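Local coordinates for serine acetyltransferase (Bacteroides vulgatus ATCC 8482, PDB 3F1X), which probably transfers an acetyl group from acetyl-CoA to L-serine, the step that opens cysteine biosynthesis, at residues E77-L82 with A117-K122; T132-A137 with P155-I160; P252-D257 with V270-G275; A276-N281 with S292-R297. All blocks are in the same frame, centred on the assembly; numbering follows the deposited sequence.

Contact 1 of 4, residues E77-L82 with A117-K122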
loop_
_atom_site.group_PDB
_atom_site.type_symbol
_atom_site.label_atom_id
_atom_site.label_comp_id
_atom_site.label_asym_id
_atom_site.label_seq_id
_atom_site.Cartn_x
_atom_site.Cartn_y
_atom_site.Cartn_z
ATOM N N GLU A 77 -19.650 6.956 -10.643
ATOM C CA GLU A 77 -18.775 6.732 -11.794
ATOM C C GLU A 77 -17.751 5.626 -11.528
ATOM O O GLU A 77 -17.509 4.773 -12.383
ATOM C CB GLU A 77 -18.030 8.021 -12.160
ATOM C CG GLU A 77 -16.934 7.823 -13.216
ATOM C CD GLU A 77 -16.103 9.081 -13.455
ATOM O OE1 GLU A 77 -15.677 9.712 -12.466
ATOM O OE2 GLU A 77 -15.863 9.431 -14.626
ATOM N N THR A 78 -17.146 5.644 -10.346
ATOM C CA THR A 78 -16.156 4.629 -10.009
ATOM C C THR A 78 -16.844 3.262 -9.990
ATOM O O THR A 78 -16.332 2.275 -10.527
ATOM C CB THR A 78 -15.533 4.883 -8.621
ATOM O OG1 THR A 78 -15.062 6.235 -8.538
ATOM C CG2 THR A 78 -14.379 3.909 -8.383
ATOM N N LEU A 79 -18.012 3.219 -9.360
ATOM C CA LEU A 79 -18.791 1.994 -9.269
ATOM C C LEU A 79 -19.143 1.476 -10.664
ATOM O O LEU A 79 -19.048 0.280 -10.940
ATOM C CB LEU A 79 -20.079 2.241 -8.479
ATOM C CG LEU A 79 -21.076 1.081 -8.466
ATOM C CD1 LEU A 79 -20.402 -0.158 -7.926
ATOM C CD2 LEU A 79 -22.291 1.439 -7.613
ATOM N N PHE A 80 -19.567 2.381 -11.534
ATOM C CA PHE A 80 -19.930 2.001 -12.886
ATOM C C PHE A 80 -18.795 1.311 -13.629
ATOM O O PHE A 80 -19.006 0.286 -14.274
ATOM C CB PHE A 80 -20.365 3.225 -13.679
ATOM C CG PHE A 80 -20.689 2.923 -15.107
ATOM C CD1 PHE A 80 -21.695 2.022 -15.426
ATOM C CD2 PHE A 80 -19.983 3.533 -16.139
ATOM C CE1 PHE A 80 -21.997 1.723 -16.756
ATOM C CE2 PHE A 80 -20.276 3.242 -17.475
ATOM C CZ PHE A 80 -21.286 2.336 -17.779
ATOM N N GLY A 81 -17.601 1.900 -13.561
ATOM C CA GLY A 81 -16.448 1.321 -14.232
ATOM C C GLY A 81 -16.126 -0.055 -13.679
ATOM O O GLY A 81 -15.979 -1.015 -14.430
ATOM N N LEU A 82 -16.019 -0.147 -12.356
ATOM C CA LEU A 82 -15.709 -1.401 -11.682
ATOM C C LEU A 82 -16.768 -2.469 -11.936
ATOM O O LEU A 82 -16.441 -3.604 -12.276
ATOM C CB LEU A 82 -15.584 -1.161 -10.169
ATOM C CG LEU A 82 -14.219 -1.181 -9.460
ATOM C CD1 LEU A 82 -13.121 -0.683 -10.364
ATOM C CD2 LEU A 82 -14.305 -0.345 -8.192
ATOM N N ALA A 117 -25.259 -0.131 -15.552
ATOM C CA ALA A 117 -26.015 1.110 -15.434
ATOM C C ALA A 117 -27.424 0.804 -14.903
ATOM O O ALA A 117 -27.967 1.556 -14.084
ATOM C CB ALA A 117 -26.090 1.814 -16.791
ATOM N N ARG A 118 -28.006 -0.299 -15.366
ATOM C CA ARG A 118 -29.340 -0.710 -14.921
ATOM C C ARG A 118 -29.309 -0.938 -13.408
ATOM O O ARG A 118 -30.226 -0.544 -12.685
ATOM C CB ARG A 118 -29.773 -2.005 -15.613
ATOM C CG ARG A 118 -29.923 -1.925 -17.137
ATOM C CD ARG A 118 -31.134 -1.109 -17.569
ATOM N NE ARG A 118 -31.273 -1.044 -19.025
ATOM C CZ ARG A 118 -32.203 -0.327 -19.655
ATOM N NH1 ARG A 118 -33.080 0.386 -18.955
ATOM N NH2 ARG A 118 -32.251 -0.314 -20.984
ATOM N N PHE A 119 -28.248 -1.582 -12.929
ATOM C CA PHE A 119 -28.130 -1.821 -11.502
ATOM C C PHE A 119 -28.094 -0.497 -10.751
ATOM O O PHE A 119 -28.794 -0.319 -9.753
ATOM C CB PHE A 119 -26.853 -2.591 -11.168
ATOM C CG PHE A 119 -26.564 -2.634 -9.702
ATOM C CD1 PHE A 119 -27.282 -3.490 -8.870
ATOM C CD2 PHE A 119 -25.640 -1.758 -9.131
ATOM C CE1 PHE A 119 -27.091 -3.471 -7.482
ATOM C CE2 PHE A 119 -25.438 -1.726 -7.749
ATOM C CZ PHE A 119 -26.169 -2.586 -6.923
ATOM N N ILE A 120 -27.254 0.419 -11.219
ATOM C CA ILE A 120 -27.117 1.717 -10.575
ATOM C C ILE A 120 -28.435 2.472 -10.488
ATOM O O ILE A 120 -28.673 3.187 -9.518
ATOM C CB ILE A 120 -26.057 2.578 -11.293
ATOM C CG1 ILE A 120 -24.664 2.041 -10.955
ATOM C CG2 ILE A 120 -26.191 4.044 -10.869
ATOM C CD1 ILE A 120 -23.563 2.562 -11.831
ATOM N N SER A 121 -29.287 2.304 -11.496
ATOM C CA SER A 121 -30.580 2.973 -11.513
ATOM C C SER A 121 -31.486 2.405 -10.431
ATOM O O SER A 121 -32.552 2.955 -10.156
ATOM C CB SER A 121 -31.268 2.803 -12.868
ATOM O OG SER A 121 -31.799 1.501 -13.009
ATOM N N LYS A 122 -31.060 1.297 -9.829
ATOM C CA LYS A 122 -31.829 0.657 -8.768
ATOM C C LYS A 122 -31.391 1.084 -7.368
ATOM O O LYS A 122 -32.044 0.738 -6.383
ATOM C CB LYS A 122 -31.726 -0.869 -8.873
ATOM C CG LYS A 122 -32.791 -1.522 -9.738
ATOM C CD LYS A 122 -32.714 -1.085 -11.185
ATOM C CE LYS A 122 -33.813 -1.751 -12.012
ATOM N NZ LYS A 122 -33.732 -1.412 -13.463
#
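Phe80 meets the segment 117-122 at two points. One edge of its ring comes up to the start of that segment, with CE1 lying 3.9 Å from Ala117 N near the ring plane and 4.1 Å from Ala117 CB. Nearer the backbone, Phe80 CB takes the tip of Ile120, whose CD1 stands 3.8 Å from that CB, the two side chains crossing at about a right angle. With CG anti to the backbone N (chi1 177°), the Phe80 ring is carried out to Ala117. One residue earlier, the Leu79 and Ile120 side chains slide past each other in opposite directions, CD2 of Leu79 4.1 Å from CG1 of Ile120; the same CD2 also approaches the edge of the Phe119 ring near its plane. These apolar contacts join helices 68-93 and 109-120 of the helical region that precedes the left-handed beta-helix in serine acetyltransferases. Outside the pair, Ile45 of helix 39-53 packs on Leu79, while helix 155-171 covers Phe119 through Ile165 and Leu169. Replacing Phe80 with an alanine would probably open a gap beside Ala117 and deprive Tyr6 of a neighbouring subunit of its aromatic partner. That ring meets Phe80 with the planes at about 45°, and Leu10 of the same subunit also packs there.

Contact 2 of 4, residues T132-A137 with P155-I160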
loop_
_atom_site.group_PDB
_atom_site.type_symbol
_atom_site.label_atom_id
_atom_site.label_comp_id
_atom_site.label_asym_id
_atom_site.label_seq_id
_atom_site.Cartn_x
_atom_site.Cartn_y
_atom_site.Cartn_z
ATOM N N THR A 132 -35.832 0.766 5.551
ATOM C CA THR A 132 -36.802 0.090 6.411
ATOM C C THR A 132 -36.113 -0.973 7.257
ATOM O O THR A 132 -36.533 -1.246 8.388
ATOM C CB THR A 132 -37.950 -0.561 5.595
ATOM O OG1 THR A 132 -37.455 -1.685 4.858
ATOM C CG2 THR A 132 -38.551 0.465 4.638
ATOM N N ASP A 133 -35.059 -1.577 6.712
ATOM C CA ASP A 133 -34.313 -2.602 7.453
ATOM C C ASP A 133 -33.594 -1.949 8.634
ATOM O O ASP A 133 -33.547 -2.512 9.727
ATOM C CB ASP A 133 -33.274 -3.293 6.563
ATOM C CG ASP A 133 -33.890 -3.970 5.358
ATOM O OD1 ASP A 133 -34.999 -4.534 5.482
ATOM O OD2 ASP A 133 -33.256 -3.955 4.285
ATOM N N VAL A 134 -33.026 -0.768 8.410
ATOM C CA VAL A 134 -32.339 -0.055 9.481
ATOM C C VAL A 134 -33.338 0.341 10.568
ATOM O O VAL A 134 -33.035 0.256 11.760
ATOM C CB VAL A 134 -31.648 1.222 8.970
ATOM C CG1 VAL A 134 -31.120 2.021 10.145
ATOM C CG2 VAL A 134 -30.504 0.862 8.029
ATOM N N GLU A 135 -34.528 0.776 10.154
ATOM C CA GLU A 135 -35.563 1.169 11.106
ATOM C C GLU A 135 -35.992 -0.017 11.958
ATOM O O GLU A 135 -36.173 0.115 13.166
ATOM C CB GLU A 135 -36.780 1.721 10.365
ATOM C CG GLU A 135 -36.573 3.094 9.766
ATOM C CD GLU A 135 -37.657 3.451 8.768
ATOM O OE1 GLU A 135 -38.851 3.326 9.116
ATOM O OE2 GLU A 135 -37.311 3.855 7.634
ATOM N N ALA A 136 -36.154 -1.175 11.323
ATOM C CA ALA A 136 -36.557 -2.378 12.031
ATOM C C ALA A 136 -35.468 -2.795 13.014
ATOM O O ALA A 136 -35.762 -3.282 14.110
ATOM C CB ALA A 136 -36.833 -3.503 11.043
ATOM N N ALA A 137 -34.211 -2.597 12.628
ATOM C CA ALA A 137 -33.087 -2.960 13.490
ATOM C C ALA A 137 -33.031 -2.057 14.720
ATOM O O ALA A 137 -32.671 -2.500 15.809
ATOM C CB ALA A 137 -31.773 -2.871 12.710
ATOM N N PRO A 155 -23.220 -5.590 11.890
ATOM C CA PRO A 155 -22.931 -6.567 10.837
ATOM C C PRO A 155 -24.146 -6.972 10.005
ATOM O O PRO A 155 -24.030 -7.205 8.805
ATOM C CB PRO A 155 -22.337 -7.738 11.612
ATOM C CG PRO A 155 -23.072 -7.665 12.935
ATOM C CD PRO A 155 -23.043 -6.183 13.228
ATOM N N ALA A 156 -25.307 -7.047 10.645
ATOM C CA ALA A 156 -26.531 -7.434 9.959
ATOM C C ALA A 156 -26.864 -6.524 8.780
ATOM O O ALA A 156 -27.217 -7.003 7.705
ATOM C CB ALA A 156 -27.691 -7.459 10.940
ATOM N N ILE A 157 -26.754 -5.213 8.976
ATOM C CA ILE A 157 -27.058 -4.275 7.904
ATOM C C ILE A 157 -26.136 -4.494 6.713
ATOM O O ILE A 157 -26.552 -4.351 5.570
ATOM C CB ILE A 157 -26.925 -2.814 8.367
ATOM C CG1 ILE A 157 -27.920 -2.543 9.489
ATOM C CG2 ILE A 157 -27.220 -1.864 7.201
ATOM C CD1 ILE A 157 -29.369 -2.678 9.067
ATOM N N ARG A 158 -24.887 -4.850 6.994
ATOM C CA ARG A 158 -23.909 -5.101 5.950
ATOM C C ARG A 158 -24.285 -6.341 5.152
ATOM O O ARG A 158 -24.224 -6.337 3.925
ATOM C CB ARG A 158 -22.514 -5.267 6.565
ATOM C CG ARG A 158 -21.979 -3.975 7.145
ATOM C CD ARG A 158 -20.673 -4.153 7.901
ATOM N NE ARG A 158 -20.199 -2.880 8.445
ATOM C CZ ARG A 158 -19.084 -2.735 9.155
ATOM N NH1 ARG A 158 -18.729 -1.538 9.611
ATOM N NH2 ARG A 158 -18.321 -3.791 9.411
ATOM N N ALA A 159 -24.681 -7.403 5.853
ATOM C CA ALA A 159 -25.076 -8.644 5.188
ATOM C C ALA A 159 -26.347 -8.425 4.372
ATOM O O ALA A 159 -26.433 -8.845 3.221
ATOM C CB ALA A 159 -25.301 -9.747 6.222
ATOM N N ILE A 160 -27.332 -7.763 4.972
ATOM C CA ILE A 160 -28.595 -7.501 4.289
ATOM C C ILE A 160 -28.369 -6.586 3.081
ATOM O O ILE A 160 -28.986 -6.765 2.030
ATOM C CB ILE A 160 -29.626 -6.875 5.265
ATOM C CG1 ILE A 160 -29.976 -7.891 6.349
ATOM C CG2 ILE A 160 -30.903 -6.463 4.522
ATOM C CD1 ILE A 160 -30.756 -7.314 7.503
#
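Ile157 supplies most of the apolar contact, through its terminal methyl. CD1 lies 3.9 Å from Val134 CG2, the two side chains crossing at about a right angle, and reaches Ala137 CB at a looser 4.4 Å. The same methyl also sits 4.2 Å from Asp133 O, which already accepts the helical bond from Ala137 N. With CG1 beside the backbone N (chi1 -62°) and a second turn at chi2 (-64°), CD1 of Ile157 reaches Val134, although its CB does not point straight at the other helix.

The segments belong to helices 123-139 and 155-171, in the helical part of a serine acetyltransferase that precedes the left-handed beta-helix. The axes of the segments 132-137 and 155-160 approach to 10.6 Å and run nearly antiparallel, at 155°. Helix 147-153 lies in the connection and adds Phe147 and Ile151 against Val134, and Ile150 against Ile157.

The polar element is the carboxylate of Asp133. Its OD2 comes within 3.4 Å of Ile160 CG2, an oxygen resting against a methyl as the two side chains cross obliquely. This buried group has its charge met elsewhere: OD2 forms a salt bridge with Arg164 one turn farther along helix 155-171, and OD1 accepts a hydrogen bond from Phe203 N. That second bond ties helix 123-139 to the chain just before strand 204-206, while Phe203 also packs on Ile160.

Contact 3 of 4, residues P252-D257 with V270-G275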
loop_
_atom_site.group_PDB
_atom_site.type_symbol
_atom_site.label_atom_id
_atom_site.label_comp_id
_atom_site.label_asym_id
_atom_site.label_seq_id
_atom_site.Cartn_x
_atom_site.Cartn_y
_atom_site.Cartn_z
ATOM N N PRO A 252 -38.261 -22.988 3.257
ATOM C CA PRO A 252 -39.348 -22.412 4.056
ATOM C C PRO A 252 -39.923 -21.082 3.609
ATOM O O PRO A 252 -39.299 -20.311 2.875
ATOM C CB PRO A 252 -38.734 -22.297 5.456
ATOM C CG PRO A 252 -37.642 -23.333 5.454
ATOM C CD PRO A 252 -37.054 -23.152 4.082
ATOM N N ILE A 253 -41.133 -20.833 4.088
ATOM C CA ILE A 253 -41.842 -19.603 3.830
ATOM C C ILE A 253 -42.187 -19.019 5.194
ATOM O O ILE A 253 -42.848 -19.672 6.001
ATOM C CB ILE A 253 -43.165 -19.837 3.086
ATOM C CG1 ILE A 253 -42.908 -20.490 1.728
ATOM C CG2 ILE A 253 -43.897 -18.516 2.931
ATOM C CD1 ILE A 253 -44.178 -20.772 0.951
ATOM N N LEU A 254 -41.716 -17.812 5.468
ATOM C CA LEU A 254 -42.034 -17.155 6.728
ATOM C C LEU A 254 -42.935 -15.986 6.393
ATOM O O LEU A 254 -42.555 -15.113 5.612
ATOM C CB LEU A 254 -40.765 -16.641 7.427
ATOM C CG LEU A 254 -39.992 -17.603 8.332
ATOM C CD1 LEU A 254 -39.526 -18.796 7.527
ATOM C CD2 LEU A 254 -38.804 -16.867 8.972
ATOM N N GLU A 255 -44.131 -15.967 6.973
ATOM C CA GLU A 255 -45.068 -14.877 6.727
ATOM C C GLU A 255 -44.663 -13.662 7.567
ATOM O O GLU A 255 -43.677 -13.714 8.312
ATOM C CB GLU A 255 -46.498 -15.314 7.064
ATOM C CG GLU A 255 -46.926 -16.593 6.349
ATOM C CD GLU A 255 -48.424 -16.868 6.426
ATOM O OE1 GLU A 255 -49.046 -16.584 7.472
ATOM O OE2 GLU A 255 -48.981 -17.391 5.439
ATOM N N ASP A 256 -45.415 -12.571 7.443
ATOM C CA ASP A 256 -45.114 -11.343 8.177
ATOM C C ASP A 256 -45.066 -11.481 9.697
ATOM O O ASP A 256 -45.680 -12.378 10.278
ATOM C CB ASP A 256 -46.133 -10.242 7.841
ATOM C CG ASP A 256 -46.188 -9.912 6.351
ATOM O OD1 ASP A 256 -45.254 -10.275 5.608
ATOM O OD2 ASP A 256 -47.175 -9.273 5.924
ATOM N N ASP A 257 -44.322 -10.568 10.321
ATOM C CA ASP A 257 -44.197 -10.480 11.777
ATOM C C ASP A 257 -43.708 -11.741 12.489
ATOM O O ASP A 257 -44.033 -11.965 13.650
ATOM C CB ASP A 257 -45.549 -10.055 12.368
ATOM C CG ASP A 257 -46.018 -8.695 11.856
ATOM O OD1 ASP A 257 -47.211 -8.371 12.037
ATOM O OD2 ASP A 257 -45.201 -7.945 11.281
ATOM N N VAL A 270 -42.080 -25.863 4.612
ATOM C CA VAL A 270 -42.676 -25.432 5.857
ATOM C C VAL A 270 -43.052 -23.963 5.799
ATOM O O VAL A 270 -42.297 -23.141 5.278
ATOM C CB VAL A 270 -41.701 -25.666 7.030
ATOM C CG1 VAL A 270 -42.233 -25.022 8.296
ATOM C CG2 VAL A 270 -41.498 -27.159 7.238
ATOM N N THR A 271 -44.228 -23.646 6.330
ATOM C CA THR A 271 -44.707 -22.274 6.368
ATOM C C THR A 271 -44.882 -21.850 7.817
ATOM O O THR A 271 -45.561 -22.533 8.592
ATOM C CB THR A 271 -46.069 -22.122 5.656
ATOM O OG1 THR A 271 -45.911 -22.416 4.267
ATOM C CG2 THR A 271 -46.601 -20.706 5.804
ATOM N N ILE A 272 -44.250 -20.746 8.189
ATOM C CA ILE A 272 -44.387 -20.216 9.535
ATOM C C ILE A 272 -45.413 -19.098 9.392
ATOM O O ILE A 272 -45.139 -18.073 8.765
ATOM C CB ILE A 272 -43.054 -19.629 10.075
ATOM C CG1 ILE A 272 -42.005 -20.730 10.207
ATOM C CG2 ILE A 272 -43.286 -18.981 11.423
ATOM C CD1 ILE A 272 -41.412 -21.148 8.902
ATOM N N GLY A 273 -46.600 -19.319 9.951
ATOM C CA GLY A 273 -47.686 -18.352 9.867
ATOM C C GLY A 273 -47.373 -16.981 10.427
ATOM O O GLY A 273 -46.549 -16.853 11.331
ATOM N N LYS A 274 -48.034 -15.949 9.910
ATOM C CA LYS A 274 -47.757 -14.600 10.384
ATOM C C LYS A 274 -47.936 -14.434 11.890
ATOM O O LYS A 274 -48.830 -15.023 12.508
ATOM C CB LYS A 274 -48.603 -13.561 9.631
ATOM C CG LYS A 274 -50.097 -13.761 9.665
ATOM C CD LYS A 274 -50.797 -12.608 8.950
ATOM C CE LYS A 274 -52.312 -12.786 8.938
ATOM N NZ LYS A 274 -53.016 -11.639 8.285
ATOM N N GLY A 275 -47.052 -13.638 12.474
ATOM C CA GLY A 275 -47.114 -13.381 13.897
ATOM C C GLY A 275 -46.678 -14.545 14.763
ATOM O O GLY A 275 -46.711 -14.447 15.988
#
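Leu254 lies side by side with Ile272, both pointing the same way, and their end methyls are pressed together: CD1 to CD1 is 3.3 Å, tighter than usual for two carbons. On the other face Ile253 and Thr271 are paired in the same fashion, with Ile253 CB 3.9 Å from Thr271 OG1. A parallel ladder links the backbones. Ile253 N bonds Val270 O, Ile272 N returns to Ile253 O at 2.8 Å, and Glu255 N gives a nearly straight bond to Ile272 O (172°).

Where the strands end, Glu255 continues the pairing with its side chain. Turning beside the backbone N (chi1 -54°) and then extending, it sets OE1 2.7 Å from Lys274 N, which it receives on the anti lone pair, while the aliphatic part of the side chain covers Ile272 O. An alanine here would probably leave Lys274 N without its carboxylate partner and uncover Ile272 O. Gly275 N then bonds Asp256 O at 2.9 Å, in the carbonyl plane.

This coil-on-coil parallel pairing is characteristic of the left-handed beta-helix of hexapeptide-repeat acyltransferases. Strand 253-254 is flanked on its far side by strand 218-219, through backbone bonds of Leu254 to Ile218 and Gly220, while Ile266 of strand 265-267 packs against Pro252 and Ile272 from the adjoining sheet.

Contact 4 of 4, residues A276-N281 with S292-R297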
loop_
_atom_site.group_PDB
_atom_site.type_symbol
_atom_site.label_atom_id
_atom_site.label_comp_id
_atom_site.label_asym_id
_atom_site.label_seq_id
_atom_site.Cartn_x
_atom_site.Cartn_y
_atom_site.Cartn_z
ATOM N N ALA A 276 -46.262 -15.649 14.151
ATOM C CA ALA A 276 -45.828 -16.792 14.946
ATOM C C ALA A 276 -44.418 -16.601 15.484
ATOM O O ALA A 276 -43.627 -15.812 14.951
ATOM C CB ALA A 276 -45.895 -18.068 14.135
ATOM N N THR A 277 -44.117 -17.332 16.550
ATOM C CA THR A 277 -42.812 -17.277 17.187
ATOM C C THR A 277 -42.226 -18.686 17.272
ATOM O O THR A 277 -42.891 -19.620 17.733
ATOM C CB THR A 277 -42.917 -16.691 18.607
ATOM O OG1 THR A 277 -43.364 -15.332 18.529
ATOM C CG2 THR A 277 -41.563 -16.732 19.311
ATOM N N VAL A 278 -40.986 -18.832 16.809
ATOM C CA VAL A 278 -40.298 -20.119 16.831
ATOM C C VAL A 278 -39.176 -20.040 17.852
ATOM O O VAL A 278 -38.204 -19.294 17.674
ATOM C CB VAL A 278 -39.692 -20.473 15.441
ATOM C CG1 VAL A 278 -38.897 -21.780 15.525
ATOM C CG2 VAL A 278 -40.801 -20.609 14.402
ATOM N N GLY A 279 -39.319 -20.807 18.927
ATOM C CA GLY A 279 -38.309 -20.817 19.968
ATOM C C GLY A 279 -36.968 -21.306 19.446
ATOM O O GLY A 279 -36.888 -21.866 18.357
ATOM N N GLY A 280 -35.912 -21.115 20.229
ATOM C CA GLY A 280 -34.603 -21.547 19.780
ATOM C C GLY A 280 -34.273 -23.007 20.008
ATOM O O GLY A 280 -34.983 -23.721 20.721
ATOM N N ASN A 281 -33.198 -23.452 19.370
ATOM C CA ASN A 281 -32.697 -24.817 19.516
ATOM C C ASN A 281 -33.638 -25.938 19.105
ATOM O O ASN A 281 -33.533 -27.048 19.620
ATOM C CB ASN A 281 -32.258 -25.041 20.958
ATOM C CG ASN A 281 -31.197 -24.052 21.393
ATOM O OD1 ASN A 281 -30.041 -24.139 20.973
ATOM N ND2 ASN A 281 -31.589 -23.093 22.217
ATOM N N SER A 292 -49.004 -18.525 16.689
ATOM C CA SER A 292 -48.697 -19.522 17.708
ATOM C C SER A 292 -47.238 -19.465 18.137
ATOM O O SER A 292 -46.428 -18.751 17.541
ATOM C CB SER A 292 -49.006 -20.924 17.190
ATOM O OG SER A 292 -48.066 -21.322 16.208
ATOM N N ARG A 293 -46.913 -20.224 19.179
ATOM C CA ARG A 293 -45.552 -20.278 19.684
ATOM C C ARG A 293 -45.146 -21.736 19.848
ATOM O O ARG A 293 -45.911 -22.545 20.379
ATOM C CB ARG A 293 -45.446 -19.549 21.027
ATOM C CG ARG A 293 -44.053 -19.607 21.644
ATOM C CD ARG A 293 -43.996 -18.972 23.031
ATOM N NE ARG A 293 -43.675 -17.544 23.000
ATOM C CZ ARG A 293 -44.510 -16.585 22.611
ATOM N NH1 ARG A 293 -45.739 -16.883 22.209
ATOM N NH2 ARG A 293 -44.111 -15.319 22.636
ATOM N N ILE A 294 -43.951 -22.071 19.371
ATOM C CA ILE A 294 -43.442 -23.432 19.478
ATOM C C ILE A 294 -42.071 -23.391 20.142
ATOM O O ILE A 294 -41.168 -22.685 19.687
ATOM C CB ILE A 294 -43.351 -24.106 18.085
ATOM C CG1 ILE A 294 -42.809 -25.533 18.224
ATOM C CG2 ILE A 294 -42.476 -23.290 17.160
ATOM C CD1 ILE A 294 -42.902 -26.348 16.948
ATOM N N VAL A 295 -41.930 -24.135 21.234
ATOM C CA VAL A 295 -40.680 -24.166 21.984
ATOM C C VAL A 295 -40.187 -25.582 22.254
ATOM O O VAL A 295 -40.954 -26.544 22.190
ATOM C CB VAL A 295 -40.831 -23.441 23.340
ATOM C CG1 VAL A 295 -41.145 -21.973 23.111
ATOM C CG2 VAL A 295 -41.928 -24.098 24.163
ATOM N N GLN A 296 -38.900 -25.695 22.565
ATOM C CA GLN A 296 -38.284 -26.982 22.850
ATOM C C GLN A 296 -38.919 -27.644 24.075
ATOM O O GLN A 296 -39.332 -26.965 25.016
ATOM C CB GLN A 296 -36.781 -26.796 23.091
ATOM C CG GLN A 296 -35.990 -28.090 23.197
ATOM C CD GLN A 296 -34.517 -27.849 23.491
ATOM O OE1 GLN A 296 -33.640 -28.219 22.703
ATOM N NE2 GLN A 296 -34.240 -27.226 24.626
ATOM N N ARG A 297 -38.985 -28.972 24.056
ATOM C CA ARG A 297 -39.549 -29.732 25.165
ATOM C C ARG A 297 -38.685 -29.473 26.399
ATOM O O ARG A 297 -37.494 -29.167 26.278
ATOM C CB ARG A 297 -39.560 -31.223 24.818
ATOM C CG ARG A 297 -40.712 -31.995 25.438
ATOM C CD ARG A 297 -40.825 -33.402 24.858
ATOM N NE ARG A 297 -42.041 -34.074 25.313
ATOM C CZ ARG A 297 -42.289 -34.402 26.578
ATOM N NH1 ARG A 297 -41.403 -34.127 27.525
ATOM N NH2 ARG A 297 -43.435 -34.987 26.900
HETATM O O HOH W 1 -37.339 -23.257 22.136
#
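Ala276 opens the pairing by laying its CB against Ser292 O at 3.5 Å, with its CA also directed at that oxygen. Thr277 N then donates to Ser292 O (2.9 Å), and Thr277 O receives Ile294 N at 3.1 Å, the alternation expected of parallel strands. The side chain of Thr277 runs beside Arg293, both pointing the same way; its hydroxyl OG1 lies over one face of the guanidinium, 4.1 Å above the plane and displaced toward the rim. The bend at chi3 (-90°) turns the arginine end back over the threonine.

Val278 faces the other way and lies alongside Ile294, CG2 to CG2 at 4.2 Å. Gly279 N follows with the shortest backbone bond across the pair, 2.7 Å to Ile294 O. Gly279 has no CB, and one modelled there would lie only 3.0 Å from Ile294 O, consistent with glycine at this close approach. From Gly280 the two segments are linked through a water, which donates to Gly280 O at 2.8 Å and accepts from Gln296 N. Asn281 lies next to the Gln296 side chain.

The pair forms the last step of the parallel coil stacking in this left-handed beta-helix. Strand 277-278 has strand 259-260 on its other side, joined through backbone bonds of Val278 to Ile259 and Tyr261, whereas strand 293-294 is outermost within the chain; Asn299 of a neighbouring subunit packs on Ile294.

From the N terminus, contact 1 comes first, bringing helix 109-120 back against helix 68-93. Contact 2 then pairs helix 123-139, the next helix along, with helix 155-171, and closes a short connection containing helix 147-153; contacts 1 and 2 are about 10 Å apart at their nearest atoms and do not touch. Contacts 3 and 4 then each close a coil of the beta-helix, pairing one strand with its successor in a parallel sheet. All four lie in series, none nested or crossed. Contacts 3 and 4 meet directly through Ile272 CG2 and Val278 CG2. Contacts 1 and 4 lie on opposite sides of the chain's centre, and both reach neighbouring subunits.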